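Local coordinates for protein putative peptidase (Chlamydophila abortus, PDB 3CE2) that is predicted to be a zinc-dependent oligopeptidase of the M3B family, probably cutting a variety of small bioactive peptides, at residues 584-588 with 589-593; 111-114 with 115-118; 129-133 with 134-138; 460-463 with 464-467. All coordinates share one frame; numbering follows the deposited sequence.

Contact 1. Residues 584-588 with 589-593; sequences LDMGT and VEPIQ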
# COMPACT_ATOMS: atom_id res chain seq x y z
N LEU A 584 -16.08 7.32 10.13
CA LEU A 584 -14.86 8.11 9.96
C LEU A 584 -15.08 9.18 8.93
O LEU A 584 -15.17 8.89 7.75
CB LEU A 584 -13.69 7.23 9.51
CG LEU A 584 -12.83 6.74 10.67
CD1 LEU A 584 -13.72 6.07 11.71
CD2 LEU A 584 -11.74 5.80 10.19
N ASP A 585 -15.18 10.43 9.35
CA ASP A 585 -15.35 11.47 8.37
C ASP A 585 -14.04 12.20 8.12
O ASP A 585 -13.68 13.14 8.86
CB ASP A 585 -16.45 12.43 8.82
CG ASP A 585 -16.85 13.41 7.73
OD1 ASP A 585 -16.05 13.64 6.78
OD2 ASP A 585 -17.96 13.96 7.84
N MET A 586 -13.31 11.77 7.10
CA MET A 586 -12.00 12.33 6.79
C MET A 586 -12.17 13.77 6.33
O MET A 586 -11.20 14.50 6.23
CB MET A 586 -11.29 11.53 5.70
CG MET A 586 -11.25 10.03 5.94
SD MET A 586 -10.26 9.56 7.38
CE MET A 586 -8.60 10.00 6.85
N GLY A 587 -13.40 14.17 6.04
CA GLY A 587 -13.68 15.56 5.71
C GLY A 587 -13.58 16.43 6.96
O GLY A 587 -13.60 17.66 6.89
N THR A 588 -13.48 15.79 8.12
CA THR A 588 -13.33 16.53 9.35
C THR A 588 -12.04 16.13 10.04
O THR A 588 -11.20 15.44 9.50
CB THR A 588 -14.52 16.34 10.32
OG1 THR A 588 -14.45 15.06 10.97
CG2 THR A 588 -15.82 16.44 9.58
N VAL A 589 -11.94 16.55 11.28
CA VAL A 589 -10.72 16.53 12.01
C VAL A 589 -10.79 15.36 12.99
O VAL A 589 -9.79 14.98 13.60
CB VAL A 589 -10.60 17.94 12.70
CG1 VAL A 589 -10.37 17.89 14.21
CG2 VAL A 589 -9.58 18.82 11.98
N GLU A 590 -11.96 14.77 13.14
CA GLU A 590 -12.15 13.74 14.17
C GLU A 590 -11.23 12.51 14.01
O GLU A 590 -10.55 12.11 14.95
CB GLU A 590 -13.62 13.31 14.25
CG GLU A 590 -14.57 14.44 14.70
CD GLU A 590 -15.86 14.53 13.86
OE1 GLU A 590 -16.57 13.51 13.71
OE2 GLU A 590 -16.18 15.62 13.35
N PRO A 591 -11.21 11.91 12.81
CA PRO A 591 -10.40 10.71 12.73
C PRO A 591 -8.94 10.99 13.09
O PRO A 591 -8.32 10.23 13.84
CB PRO A 591 -10.53 10.30 11.26
CG PRO A 591 -11.84 10.89 10.85
CD PRO A 591 -11.86 12.22 11.53
N ILE A 592 -8.37 12.09 12.59
CA ILE A 592 -6.98 12.35 12.92
C ILE A 592 -6.75 12.65 14.41
O ILE A 592 -5.69 12.35 14.95
CB ILE A 592 -6.33 13.40 12.04
CG1 ILE A 592 -4.82 13.26 12.16
CG2 ILE A 592 -6.84 14.77 12.42
CD1 ILE A 592 -4.02 14.14 11.23
N GLN A 593 -7.76 13.19 15.07
CA GLN A 593 -7.62 13.45 16.50
C GLN A 593 -7.66 12.16 17.29
O GLN A 593 -6.94 12.01 18.29
CB GLN A 593 -8.70 14.42 16.97
CG GLN A 593 -8.48 15.80 16.43
CD GLN A 593 -9.32 16.84 17.14
OE1 GLN A 593 -10.53 16.66 17.31
NE2 GLN A 593 -8.69 17.94 17.55
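Val589 rests its CB against the carbonyl carbon of Thr588, while its branched side chain leans on Ile287 of helix 278-289 and its O receives Gln593 N. Glu590 follows, and its N-H would lack an acceptor from a preceding helical turn. Thr588 OG1 supplies one in a nearly straight (165°) but weak capping bond, 3.3 Å from Glu590 N. Threonine suits this place because, with chi1 at 76°, its hydroxyl stays close to its own main chain, where OG1 can accept from Glu590 N. Glu590 bends at chi2 (135°), bringing its carboxylate back with OE2 3.0 Å from Thr588 OG1. Pro591 fits a first helical turn, where no N-H is needed for an i to i-4 bond, and its ring points back into the preceding loop. CD lies 3.4 Å from Asp585 O, which is beside CG as well; CG also faces Leu584 CG at 4.3 Å, and Met586 SD lies 4.0 Å from both CB and CG. The loop is itself folded: Asp585 O accepts Thr588 N at 2.8 Å, and Asp585 OD1 receives Gly587 N on its anti side at 2.8 Å. The whole is a type I turn with an Asx turn inside it, leading into a helix start that carries a threonine capping bond and a first-turn proline.

Contact 2. Residues 111-114 with 115-118; sequences THLH and TLFA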
# COMPACT_ATOMS: atom_id res chain seq x y z
N THR A 111 -1.77 -15.62 -18.14
CA THR A 111 -1.30 -14.26 -18.23
C THR A 111 -1.51 -13.74 -19.66
O THR A 111 -1.97 -12.61 -19.88
CB THR A 111 0.20 -14.14 -17.80
OG1 THR A 111 0.31 -14.52 -16.43
CG2 THR A 111 0.73 -12.67 -17.97
N HIS A 112 -1.17 -14.57 -20.64
CA HIS A 112 -1.30 -14.18 -22.03
C HIS A 112 -2.79 -13.92 -22.30
O HIS A 112 -3.14 -12.93 -22.92
CB HIS A 112 -0.76 -15.28 -22.94
CG HIS A 112 -1.07 -15.07 -24.39
ND1 HIS A 112 -0.55 -14.01 -25.12
CD2 HIS A 112 -1.82 -15.79 -25.26
CE1 HIS A 112 -0.99 -14.09 -26.37
NE2 HIS A 112 -1.76 -15.16 -26.48
N LEU A 113 -3.64 -14.82 -21.81
CA LEU A 113 -5.09 -14.67 -21.92
C LEU A 113 -5.63 -13.34 -21.37
O LEU A 113 -6.50 -12.72 -21.97
CB LEU A 113 -5.81 -15.83 -21.24
CG LEU A 113 -6.22 -16.86 -22.28
CD1 LEU A 113 -7.34 -17.81 -21.78
CD2 LEU A 113 -6.67 -16.07 -23.49
N HIS A 114 -5.09 -12.91 -20.23
CA HIS A 114 -5.49 -11.66 -19.63
C HIS A 114 -5.11 -10.50 -20.52
O HIS A 114 -5.84 -9.53 -20.60
CB HIS A 114 -4.86 -11.46 -18.26
CG HIS A 114 -5.65 -12.07 -17.15
ND1 HIS A 114 -5.63 -13.42 -16.87
CD2 HIS A 114 -6.47 -11.51 -16.23
CE1 HIS A 114 -6.40 -13.67 -15.83
NE2 HIS A 114 -6.93 -12.53 -15.43
N THR A 115 -3.98 -10.61 -21.20
CA THR A 115 -3.53 -9.53 -22.05
C THR A 115 -4.39 -9.46 -23.31
O THR A 115 -4.61 -8.39 -23.89
CB THR A 115 -2.02 -9.67 -22.40
OG1 THR A 115 -1.27 -9.86 -21.19
CG2 THR A 115 -1.50 -8.39 -23.09
N LEU A 116 -4.91 -10.61 -23.71
CA LEU A 116 -5.75 -10.68 -24.88
C LEU A 116 -7.07 -10.00 -24.52
O LEU A 116 -7.49 -9.03 -25.17
CB LEU A 116 -5.99 -12.14 -25.27
CG LEU A 116 -5.69 -12.57 -26.72
CD1 LEU A 116 -4.49 -11.80 -27.30
CD2 LEU A 116 -5.44 -14.08 -26.76
N PHE A 117 -7.69 -10.50 -23.46
CA PHE A 117 -8.86 -9.87 -22.88
C PHE A 117 -8.71 -8.37 -22.83
O PHE A 117 -9.57 -7.63 -23.33
CB PHE A 117 -9.11 -10.39 -21.47
CG PHE A 117 -10.41 -9.95 -20.90
CD1 PHE A 117 -11.60 -10.24 -21.56
CD2 PHE A 117 -10.46 -9.22 -19.72
CE1 PHE A 117 -12.80 -9.84 -21.06
CE2 PHE A 117 -11.68 -8.81 -19.21
CZ PHE A 117 -12.85 -9.12 -19.88
N ALA A 118 -7.61 -7.91 -22.23
CA ALA A 118 -7.38 -6.48 -22.13
C ALA A 118 -7.31 -5.79 -23.51
O ALA A 118 -7.75 -4.65 -23.66
CB ALA A 118 -6.13 -6.19 -21.29
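The imidazole of His112 and the isobutyl group of Leu116, one helical turn apart, touch where NE2 comes 3.8 Å from Leu116 CD2; the methyl approaches the ring obliquely. His112 holds CG anti to its backbone N (chi1 170°), which lays the ring beside the helix within reach of residue 116. The other two rings point away from this pair, into the neighbouring structure: His114 meets Tyr87 edge-to-face and gives ND1 to Ile110 O, and Phe117 makes a like T-shaped pair with Trp53. Leu116 uses CD2 again, 4.0 Å from Leu113 CD2, so that one methyl bridges a histidine and a leucine. Thr115 bonds twice to Thr111 O. Its N and its OG1 each lie 3.1 Å from that oxygen and arrive from opposite faces of the carbonyl plane, which lets a threonine hydroxyl be satisfied inside a helix without displacing the main-chain bond. Further along, Phe117 N to Leu113 O and Ala118 N to His114 O, both 2.9 Å, continue the alpha-helical ladder. Helix 101-120 lies against helix 66-96, where His114 and Phe117 both reach Leu83 and Thr111 touches Tyr87, while Leu113 and Leu116 face Phe43 and Thr52 of the loops near the start of the chain.

Contact 3. Residues 129-133 with 134-138; sequences TSLSE and SLIAQ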
# COMPACT_ATOMS: atom_id res chain seq x y z
N THR A 129 -16.65 6.87 -21.93
CA THR A 129 -16.30 8.22 -21.53
C THR A 129 -16.62 9.24 -22.61
O THR A 129 -16.64 10.43 -22.35
CB THR A 129 -14.82 8.38 -21.13
OG1 THR A 129 -13.98 8.00 -22.23
CG2 THR A 129 -14.52 7.52 -19.94
N SER A 130 -16.90 8.78 -23.83
CA SER A 130 -17.28 9.73 -24.86
C SER A 130 -18.79 9.80 -25.24
O SER A 130 -19.14 10.45 -26.21
CB SER A 130 -16.42 9.53 -26.10
OG SER A 130 -16.74 8.29 -26.68
N LEU A 131 -19.67 9.14 -24.48
CA LEU A 131 -21.11 9.37 -24.61
C LEU A 131 -21.49 10.79 -24.20
O LEU A 131 -20.81 11.40 -23.39
CB LEU A 131 -21.87 8.41 -23.71
CG LEU A 131 -21.51 6.99 -24.03
CD1 LEU A 131 -22.34 6.05 -23.23
CD2 LEU A 131 -21.75 6.79 -25.53
N SER A 132 -22.59 11.31 -24.75
CA SER A 132 -23.08 12.65 -24.35
C SER A 132 -23.39 12.71 -22.85
O SER A 132 -23.44 11.68 -22.16
CB SER A 132 -24.34 12.99 -25.12
OG SER A 132 -25.44 12.24 -24.64
N GLU A 133 -23.63 13.92 -22.33
CA GLU A 133 -24.06 14.06 -20.93
C GLU A 133 -25.42 13.41 -20.75
O GLU A 133 -25.68 12.76 -19.74
CB GLU A 133 -24.15 15.53 -20.52
CG GLU A 133 -22.84 16.25 -20.53
CD GLU A 133 -23.00 17.72 -20.86
OE1 GLU A 133 -23.80 18.40 -20.17
OE2 GLU A 133 -22.33 18.19 -21.82
N SER A 134 -26.27 13.60 -21.74
CA SER A 134 -27.62 13.10 -21.70
C SER A 134 -27.65 11.58 -21.55
O SER A 134 -28.34 11.05 -20.67
CB SER A 134 -28.37 13.55 -22.96
OG SER A 134 -29.32 12.57 -23.33
N LEU A 135 -26.91 10.89 -22.42
CA LEU A 135 -26.73 9.44 -22.32
C LEU A 135 -26.11 8.98 -21.00
O LEU A 135 -26.54 7.97 -20.42
CB LEU A 135 -25.86 8.94 -23.47
CG LEU A 135 -26.70 8.75 -24.72
CD1 LEU A 135 -25.87 8.17 -25.86
CD2 LEU A 135 -27.85 7.84 -24.35
N ILE A 136 -25.08 9.70 -20.55
CA ILE A 136 -24.48 9.42 -19.26
C ILE A 136 -25.64 9.36 -18.26
O ILE A 136 -25.82 8.35 -17.56
CB ILE A 136 -23.43 10.51 -18.85
CG1 ILE A 136 -22.20 10.56 -19.79
CG2 ILE A 136 -23.01 10.36 -17.39
CD1 ILE A 136 -21.71 9.23 -20.22
N ALA A 137 -26.44 10.43 -18.19
CA ALA A 137 -27.50 10.50 -17.18
C ALA A 137 -28.55 9.43 -17.38
O ALA A 137 -29.06 8.87 -16.41
CB ALA A 137 -28.12 11.90 -17.08
N GLN A 138 -28.85 9.10 -18.64
CA GLN A 138 -29.81 8.03 -18.89
C GLN A 138 -29.33 6.72 -18.29
O GLN A 138 -30.13 5.96 -17.74
CB GLN A 138 -30.08 7.86 -20.37
CG GLN A 138 -30.87 6.60 -20.70
CD GLN A 138 -30.80 6.22 -22.21
OE1 GLN A 138 -30.90 7.09 -23.10
NE2 GLN A 138 -30.63 4.92 -22.50
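Ser132 caps helix 133-141 by taking the N-H of Leu135 on its hydroxyl: OG lies 3.0 Å from Leu135 N and the bond is all but straight, at 175°. A serine suits an N-cap because its short side chain can fold back over the first turn, and here OG sits between the backbone N and the carbonyl carbon (chi1 73°). The same residue also offers its carbonyl, with Ser132 O 3.0 Å from Ile136 N, so two successive N-H groups of the first turn find acceptors on one residue. Glu133 O then receives Ala137 N at 2.9 Å, and the ordinary helical pattern is under way. Glu133 itself stands in the first position of the helix, where a negative side chain would probably interact favourably with the helix dipole.

Around this polar core lies an apolar clasp. Leu131, just before the cap, directs its CB toward the helix, 3.6 Å from Ile136 CD1 and 4.0 Å from Leu135 CB. The Leu131-Ile136 pair, five residues apart, is a hydrophobic staple spanning the N-cap. Farther out, Ser130 OG bonds to Pro126 O, tying the loop to the helix before it. The contact thus forms the corner between helices 124-129 and 133-141, at the surface, with Thr129 and Ile136 both packed on helix 149-156, against Ile155 and Phe156 respectively.

Contact 4. Residues 460-463 with 464-467; sequences RCLD and TIFS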
# COMPACT_ATOMS: atom_id res chain seq x y z
N ARG A 460 8.85 -0.28 18.66
CA ARG A 460 8.59 -0.75 17.31
C ARG A 460 7.34 -0.07 16.77
O ARG A 460 7.26 0.36 15.61
CB ARG A 460 8.42 -2.27 17.31
CG ARG A 460 8.41 -2.85 15.90
CD ARG A 460 8.61 -4.34 15.92
NE ARG A 460 7.57 -5.00 16.70
CZ ARG A 460 7.75 -5.52 17.91
NH1 ARG A 460 6.72 -6.09 18.54
NH2 ARG A 460 8.94 -5.48 18.50
N CYS A 461 6.37 0.03 17.66
CA CYS A 461 5.10 0.64 17.37
C CYS A 461 5.19 2.14 17.09
O CYS A 461 4.54 2.64 16.17
CB CYS A 461 4.18 0.38 18.56
SG CYS A 461 2.72 1.35 18.52
N LEU A 462 5.97 2.89 17.85
CA LEU A 462 6.05 4.31 17.56
C LEU A 462 6.92 4.59 16.34
O LEU A 462 6.59 5.45 15.52
CB LEU A 462 6.47 5.11 18.79
CG LEU A 462 5.38 5.04 19.89
CD1 LEU A 462 5.93 5.21 21.29
CD2 LEU A 462 4.24 6.04 19.63
N ASP A 463 8.01 3.85 16.19
CA ASP A 463 8.86 3.99 14.98
C ASP A 463 8.00 3.84 13.72
O ASP A 463 8.12 4.62 12.76
CB ASP A 463 9.99 2.94 14.96
CG ASP A 463 11.09 3.20 16.03
OD1 ASP A 463 11.17 4.32 16.62
OD2 ASP A 463 11.88 2.25 16.28
N THR A 464 7.12 2.83 13.73
CA THR A 464 6.22 2.55 12.62
C THR A 464 5.25 3.71 12.41
O THR A 464 5.12 4.24 11.30
CB THR A 464 5.40 1.30 12.93
OG1 THR A 464 6.27 0.17 12.95
CG2 THR A 464 4.32 1.09 11.90
N ILE A 465 4.58 4.11 13.49
CA ILE A 465 3.66 5.23 13.42
C ILE A 465 4.39 6.49 12.93
O ILE A 465 3.93 7.18 12.01
CB ILE A 465 2.99 5.48 14.77
CG1 ILE A 465 2.20 4.25 15.18
CG2 ILE A 465 2.06 6.62 14.67
CD1 ILE A 465 1.59 4.36 16.55
N PHE A 466 5.54 6.79 13.52
CA PHE A 466 6.25 8.00 13.10
C PHE A 466 6.80 7.95 11.70
O PHE A 466 6.81 8.96 11.02
CB PHE A 466 7.28 8.48 14.14
CG PHE A 466 6.66 9.27 15.25
CD1 PHE A 466 6.38 10.62 15.08
CD2 PHE A 466 6.29 8.64 16.44
CE1 PHE A 466 5.75 11.34 16.08
CE2 PHE A 466 5.66 9.36 17.45
CZ PHE A 466 5.40 10.70 17.28
N SER A 467 7.23 6.78 11.23
CA SER A 467 7.70 6.72 9.84
C SER A 467 6.56 6.61 8.82
O SER A 467 6.68 7.13 7.70
CB SER A 467 8.72 5.61 9.63
OG SER A 467 8.06 4.37 9.56
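Thr464 reaches Arg460 O with two hydrogen bonds, from its N at 3.1 Å and from its hydroxyl OG1 at 2.8 Å, the donors on opposite faces of the carbonyl plane. With OG1 beside its own backbone N (chi1 -67°), the hydroxyl points back toward the preceding turn, where Arg460 O accepts it. Main-chain bonds run on from there, Ile465 N to Cys461 O at 3.1 Å and Ser467 N to Asp463 O at 2.8 Å. Apolar contacts line another side. Cys461 SG meets Ile465 CD1 at 3.8 Å, and Leu462 CD2 approaches Phe466 CE2 at 4.2 Å. The apolar side chains of these four residues suit a buried face, where Leu462 and Ile465 also meet Ile599 of helix 590-607. Leu462 O lies at the edge of the Phe466 ring, near its plane, and the ring also stacks on Phe470. Asp463 makes the salt bridge to neighbouring helix 292-306, its OD1 pairing with Lys302 and hydrogen-bonding Tyr298. Cys461 and Thr464 pack on Met438 of helix 431-447, which begins right after the zinc ligand Glu430. This is a partly buried turn of helix 451-487, its Thr464 side chain about 11 Å from the zinc ion of the HExxH metallopeptidase site.

Followed from the N terminus, the contacts come in series, contact 2, contact 3, contact 4, then contact 1, and none nests or crosses. Each spans one continuous stretch. Contacts 2 and 4 are single turns within helices 101-120 and 451-487, whereas contacts 3 and 1 each close the short loop between two helices, 124-129 with 133-141 and 575-581 with 590-607. Contacts 2 and 3 lie in the N-terminal part, their centres about 29 Å apart. Contacts 4 and 1, centres about 21 Å apart, belong to the peptidase region and are linked through helix 590-607: contact 1 starts it, and Leu462 and Ile465 of contact 4 pack farther along it, on Ile599.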